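Local atomic coordinates of RNA-dependent RNA Polymerase (Bombyx mori cytoplasmic polyhedrosis virus, PDB entry 6TZ0), a protein that catalyses RNA-templated RNA synthesis, making plus strands by fully conservative transcription and then the complementary minus strands of the double-stranded viral genome. Residues A[902-914]-A[998-1011]. Residues are numbered along the deposited sequence; the frame is centred on the assembly and turned at random.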
loop_
_atom_site.group_PDB
_atom_site.type_symbol
_atom_site.label_atom_id
_atom_site.label_comp_id
_atom_site.label_asym_id
_atom_site.label_seq_id
_atom_site.Cartn_x
_atom_site.Cartn_y
_atom_site.Cartn_z
ATOM N N PHE A 902 -19.240 13.575 -39.291
ATOM C CA PHE A 902 -19.656 13.700 -37.899
ATOM C C PHE A 902 -20.907 12.886 -37.613
ATOM O O PHE A 902 -21.092 12.399 -36.492
ATOM C CB PHE A 902 -19.908 15.165 -37.547
ATOM C CG PHE A 902 -18.664 15.996 -37.430
ATOM C CD1 PHE A 902 -17.907 15.958 -36.279
ATOM C CD2 PHE A 902 -18.267 16.832 -38.454
ATOM C CE1 PHE A 902 -16.773 16.726 -36.151
ATOM C CE2 PHE A 902 -17.133 17.610 -38.327
ATOM C CZ PHE A 902 -16.386 17.552 -37.176
ATOM N N THR A 903 -21.772 12.728 -38.617
ATOM C CA THR A 903 -23.042 12.052 -38.408
ATOM C C THR A 903 -22.868 10.549 -38.234
ATOM O O THR A 903 -23.649 9.925 -37.512
ATOM C CB THR A 903 -23.998 12.380 -39.555
ATOM O OG1 THR A 903 -25.242 11.698 -39.362
ATOM C CG2 THR A 903 -23.406 12.008 -40.887
ATOM N N GLY A 904 -21.828 9.963 -38.832
ATOM C CA GLY A 904 -21.527 8.570 -38.561
ATOM C C GLY A 904 -21.022 8.361 -37.148
ATOM O O GLY A 904 -21.369 7.375 -36.495
ATOM N N ALA A 905 -20.225 9.307 -36.646
ATOM C CA ALA A 905 -19.745 9.231 -35.271
ATOM C C ALA A 905 -20.884 9.399 -34.275
ATOM O O ALA A 905 -20.940 8.695 -33.259
ATOM C CB ALA A 905 -18.677 10.293 -35.038
ATOM N N LEU A 906 -21.819 10.306 -34.565
ATOM C CA LEU A 906 -22.948 10.505 -33.665
ATOM C C LEU A 906 -23.939 9.352 -33.739
ATOM O O LEU A 906 -24.515 8.972 -32.716
ATOM C CB LEU A 906 -23.622 11.837 -33.968
ATOM C CG LEU A 906 -22.712 13.006 -33.581
ATOM C CD1 LEU A 906 -23.276 14.328 -34.041
ATOM C CD2 LEU A 906 -22.491 13.015 -32.079
ATOM N N LEU A 907 -24.118 8.761 -34.923
ATOM C CA LEU A 907 -24.914 7.547 -35.061
ATOM C C LEU A 907 -24.279 6.378 -34.319
ATOM O O LEU A 907 -24.983 5.570 -33.705
ATOM C CB LEU A 907 -25.085 7.242 -36.550
ATOM C CG LEU A 907 -25.948 6.124 -37.126
ATOM C CD1 LEU A 907 -26.567 6.622 -38.402
ATOM C CD2 LEU A 907 -25.075 4.937 -37.451
ATOM N N LEU A 908 -22.949 6.294 -34.343
ATOM C CA LEU A 908 -22.238 5.240 -33.629
ATOM C C LEU A 908 -22.369 5.395 -32.120
ATOM O O LEU A 908 -22.616 4.412 -31.414
ATOM C CB LEU A 908 -20.772 5.241 -34.065
ATOM C CG LEU A 908 -19.755 4.252 -33.503
ATOM C CD1 LEU A 908 -18.812 3.849 -34.603
ATOM C CD2 LEU A 908 -18.955 4.921 -32.403
ATOM N N ILE A 909 -22.199 6.615 -31.605
ATOM C CA ILE A 909 -22.337 6.816 -30.165
ATOM C C ILE A 909 -23.803 6.745 -29.735
ATOM O O ILE A 909 -24.093 6.431 -28.575
ATOM C CB ILE A 909 -21.645 8.135 -29.746
ATOM C CG1 ILE A 909 -21.430 8.191 -28.235
ATOM C CG2 ILE A 909 -22.441 9.345 -30.167
ATOM C CD1 ILE A 909 -20.534 7.099 -27.719
ATOM N N ASP A 910 -24.742 6.957 -30.661
ATOM C CA ASP A 910 -26.156 6.803 -30.353
ATOM C C ASP A 910 -26.556 5.334 -30.284
ATOM O O ASP A 910 -27.317 4.937 -29.395
ATOM C CB ASP A 910 -26.987 7.534 -31.408
ATOM C CG ASP A 910 -28.430 7.748 -30.991
ATOM O OD1 ASP A 910 -28.800 7.401 -29.849
ATOM O OD2 ASP A 910 -29.207 8.261 -31.823
ATOM N N LEU A 911 -26.053 4.512 -31.204
ATOM C CA LEU A 911 -26.488 3.123 -31.289
ATOM C C LEU A 911 -25.769 2.191 -30.325
ATOM O O LEU A 911 -26.135 1.011 -30.277
ATOM C CB LEU A 911 -26.322 2.606 -32.717
ATOM C CG LEU A 911 -27.306 3.214 -33.710
ATOM C CD1 LEU A 911 -26.961 2.771 -35.100
ATOM C CD2 LEU A 911 -28.729 2.818 -33.361
ATOM N N ASN A 912 -24.768 2.688 -29.585
ATOM C CA ASN A 912 -24.050 1.936 -28.543
ATOM C C ASN A 912 -23.386 0.672 -29.090
ATOM O O ASN A 912 -23.341 -0.363 -28.423
ATOM C CB ASN A 912 -24.966 1.593 -27.365
ATOM C CG ASN A 912 -25.377 2.808 -26.575
ATOM O OD1 ASN A 912 -26.535 3.219 -26.604
ATOM N ND2 ASN A 912 -24.436 3.373 -25.833
ATOM N N ILE A 913 -22.873 0.758 -30.318
ATOM C CA ILE A 913 -22.222 -0.393 -30.930
ATOM C C ILE A 913 -20.882 -0.675 -30.256
ATOM O O ILE A 913 -20.510 -1.839 -30.056
ATOM C CB ILE A 913 -22.091 -0.160 -32.448
ATOM C CG1 ILE A 913 -23.482 -0.074 -33.071
ATOM C CG2 ILE A 913 -21.308 -1.271 -33.130
ATOM C CD1 ILE A 913 -23.484 0.369 -34.509
ATOM N N LEU A 914 -20.177 0.367 -29.823
ATOM C CA LEU A 914 -18.895 0.216 -29.140
ATOM C C LEU A 914 -19.016 -0.221 -27.686
ATOM O O LEU A 914 -18.001 -0.241 -26.984
ATOM C CB LEU A 914 -18.099 1.516 -29.223
ATOM C CG LEU A 914 -17.072 1.623 -30.352
ATOM C CD1 LEU A 914 -17.686 1.535 -31.729
ATOM C CD2 LEU A 914 -16.327 2.934 -30.204
ATOM N N LEU A 998 -31.201 -5.348 -31.891
ATOM C CA LEU A 998 -30.279 -4.288 -32.274
ATOM C C LEU A 998 -30.346 -4.018 -33.773
ATOM O O LEU A 998 -30.172 -2.872 -34.200
ATOM C CB LEU A 998 -28.861 -4.657 -31.826
ATOM C CG LEU A 998 -27.804 -3.570 -31.575
ATOM C CD1 LEU A 998 -27.127 -3.033 -32.821
ATOM C CD2 LEU A 998 -28.433 -2.431 -30.792
ATOM N N HIS A 999 -30.634 -5.048 -34.576
ATOM C CA HIS A 999 -30.765 -4.871 -36.021
ATOM C C HIS A 999 -31.955 -3.997 -36.381
ATOM O O HIS A 999 -31.914 -3.294 -37.399
ATOM C CB HIS A 999 -30.903 -6.226 -36.702
ATOM C CG HIS A 999 -31.032 -6.150 -38.189
ATOM N ND1 HIS A 999 -29.961 -5.891 -39.014
ATOM C CD2 HIS A 999 -32.107 -6.294 -38.998
ATOM C CE1 HIS A 999 -30.371 -5.881 -40.269
ATOM N NE2 HIS A 999 -31.668 -6.124 -40.288
ATOM N N GLU A 1000 -33.009 -4.019 -35.557
ATOM C CA GLU A 1000 -34.168 -3.169 -35.801
ATOM C C GLU A 1000 -33.803 -1.692 -35.726
ATOM O O GLU A 1000 -34.206 -0.903 -36.588
ATOM C CB GLU A 1000 -35.281 -3.499 -34.806
ATOM C CG GLU A 1000 -36.531 -2.644 -34.960
ATOM C CD GLU A 1000 -37.274 -2.893 -36.263
ATOM O OE1 GLU A 1000 -37.190 -4.015 -36.806
ATOM O OE2 GLU A 1000 -37.951 -1.961 -36.744
ATOM N N VAL A 1001 -32.994 -1.301 -34.741
ATOM C CA VAL A 1001 -32.600 0.099 -34.680
ATOM C C VAL A 1001 -31.453 0.421 -35.633
ATOM O O VAL A 1001 -31.316 1.588 -36.024
ATOM C CB VAL A 1001 -32.266 0.547 -33.242
ATOM C CG1 VAL A 1001 -33.471 0.344 -32.335
ATOM C CG2 VAL A 1001 -31.045 -0.156 -32.694
ATOM N N ILE A 1002 -30.663 -0.580 -36.058
ATOM C CA ILE A 1002 -29.744 -0.374 -37.185
ATOM C C ILE A 1002 -30.522 0.012 -38.440
ATOM O O ILE A 1002 -30.156 0.950 -39.155
ATOM C CB ILE A 1002 -28.877 -1.625 -37.432
ATOM C CG1 ILE A 1002 -27.942 -1.912 -36.261
ATOM C CG2 ILE A 1002 -28.038 -1.472 -38.692
ATOM C CD1 ILE A 1002 -26.958 -0.831 -35.975
ATOM N N VAL A 1003 -31.626 -0.688 -38.708
ATOM C CA VAL A 1003 -32.439 -0.379 -39.882
ATOM C C VAL A 1003 -33.168 0.950 -39.703
ATOM O O VAL A 1003 -33.243 1.763 -40.634
ATOM C CB VAL A 1003 -33.414 -1.539 -40.166
ATOM C CG1 VAL A 1003 -34.400 -1.185 -41.270
ATOM C CG2 VAL A 1003 -32.641 -2.780 -40.562
ATOM N N ALA A 1004 -33.668 1.215 -38.495
ATOM C CA ALA A 1004 -34.516 2.383 -38.282
ATOM C C ALA A 1004 -33.712 3.680 -38.263
ATOM O O ALA A 1004 -34.127 4.674 -38.868
ATOM C CB ALA A 1004 -35.305 2.222 -36.985
ATOM N N LYS A 1005 -32.564 3.695 -37.591
ATOM C CA LYS A 1005 -31.811 4.924 -37.394
ATOM C C LYS A 1005 -30.884 5.269 -38.553
ATOM O O LYS A 1005 -30.196 6.290 -38.481
ATOM C CB LYS A 1005 -30.990 4.833 -36.101
ATOM C CG LYS A 1005 -31.816 4.684 -34.836
ATOM C CD LYS A 1005 -32.593 5.955 -34.541
ATOM C CE LYS A 1005 -33.434 5.821 -33.282
ATOM N NZ LYS A 1005 -32.590 5.742 -32.056
ATOM N N THR A 1006 -30.837 4.465 -39.615
ATOM C CA THR A 1006 -29.897 4.706 -40.703
ATOM C C THR A 1006 -30.593 4.975 -42.032
ATOM O O THR A 1006 -30.023 4.725 -43.094
ATOM C CB THR A 1006 -28.922 3.540 -40.856
ATOM O OG1 THR A 1006 -29.653 2.324 -41.058
ATOM C CG2 THR A 1006 -28.029 3.412 -39.632
ATOM N N ARG A 1007 -31.819 5.495 -42.001
ATOM C CA ARG A 1007 -32.471 5.863 -43.252
ATOM C C ARG A 1007 -32.008 7.236 -43.727
ATOM O O ARG A 1007 -31.389 7.363 -44.788
ATOM C CB ARG A 1007 -33.991 5.824 -43.088
ATOM C CG ARG A 1007 -34.536 4.425 -42.895
ATOM C CD ARG A 1007 -36.040 4.437 -42.728
ATOM N NE ARG A 1007 -36.715 4.925 -43.926
ATOM C CZ ARG A 1007 -37.061 4.157 -44.955
ATOM N NH1 ARG A 1007 -37.675 4.686 -46.002
ATOM N NH2 ARG A 1007 -36.793 2.859 -44.937
ATOM N N ASP A 1008 -32.292 8.275 -42.946
ATOM C CA ASP A 1008 -31.780 9.614 -43.200
ATOM C C ASP A 1008 -30.817 10.068 -42.116
ATOM O O ASP A 1008 -29.683 10.457 -42.420
ATOM C CB ASP A 1008 -32.934 10.619 -43.316
ATOM C CG ASP A 1008 -33.769 10.407 -44.561
ATOM O OD1 ASP A 1008 -33.223 9.911 -45.569
ATOM O OD2 ASP A 1008 -34.971 10.737 -44.535
ATOM N N TYR A 1009 -31.258 10.002 -40.857
ATOM C CA TYR A 1009 -30.484 10.323 -39.656
ATOM C C TYR A 1009 -29.965 11.764 -39.695
ATOM O O TYR A 1009 -28.785 12.037 -39.925
ATOM C CB TYR A 1009 -29.342 9.330 -39.413
ATOM C CG TYR A 1009 -28.753 9.481 -38.029
ATOM C CD1 TYR A 1009 -29.444 9.020 -36.918
ATOM C CD2 TYR A 1009 -27.526 10.100 -37.826
ATOM C CE1 TYR A 1009 -28.928 9.158 -35.649
ATOM C CE2 TYR A 1009 -27.007 10.251 -36.559
ATOM C CZ TYR A 1009 -27.713 9.775 -35.475
ATOM O OH TYR A 1009 -27.209 9.907 -34.204
ATOM N N LYS A 1010 -30.904 12.688 -39.556
ATOM C CA LYS A 1010 -30.520 14.024 -39.135
ATOM C C LYS A 1010 -30.008 13.970 -37.701
ATOM O O LYS A 1010 -30.444 13.147 -36.892
ATOM C CB LYS A 1010 -31.696 14.997 -39.236
ATOM C CG LYS A 1010 -31.865 15.662 -40.595
ATOM C CD LYS A 1010 -32.534 14.761 -41.616
ATOM C CE LYS A 1010 -34.001 14.563 -41.289
ATOM N NZ LYS A 1010 -34.706 13.778 -42.335
ATOM N N ILE A 1011 -29.059 14.842 -37.396
ATOM C CA ILE A 1011 -28.534 14.935 -36.033
ATOM C C ILE A 1011 -29.545 15.690 -35.172
ATOM O O ILE A 1011 -29.980 16.782 -35.564
ATOM C CB ILE A 1011 -27.179 15.629 -36.031
ATOM C CG1 ILE A 1011 -26.178 14.825 -36.862
ATOM C CG2 ILE A 1011 -26.666 15.784 -34.617
ATOM C CD1 ILE A 1011 -24.910 15.571 -37.183
#
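Y1009 and L907 both set CG trans to the main-chain nitrogen, with chi1 of -167° and -175°. These torsions bring the tyrosine ring across the face of helix 902-911 and set the L907 side chain against one ring face. L907 CD1 makes a CH-pi contact there, over the face and 3.8 Å from the centroid of the Y1009 ring. L907 CB touches the same ring at CE2. T903 and D910 meet the ring at its edge: T903 OG1 is 3.2 Å from Y1009 CD2, and D910 OD2 is 3.5 Å from Y1009 OH. The phenol oxygen Y1009 OH also lies 3.2 Å from the carbonyl oxygen L906 O. Y1009 belongs to the irregular loop that follows helix 996-1004.

Within the C-terminal region of this reovirus-family polymerase, helix 902-911 packs against helix 996-1004 and its trailing loop. The two helix segments run nearly antiparallel at 154°, with axes 11.5 Å apart. L911 carries the packing between them. Its CD1 meets I1002 CD1 at 3.7 Å, and its CD2 touches both V1001 CG2 and K1005 CG. I913, just past the helix, adds its CD1 to the same I1002 methyl. T1006 CG2 presses on L907 CD1, the two side chains crossing at about a right angle. At the other end, L906 CD1 packs on I1011 CG2 at 3.7 Å, also roughly perpendicular. K1005 NZ is 4.2 Å from D910 OD2, too far for a salt bridge, though the opposite charges may attract weakly. Helix 801-808 borders the contact through N807, which touches I1002 and T1006. Helix 894-899 flanks T903 through H898 and I1011 through D894.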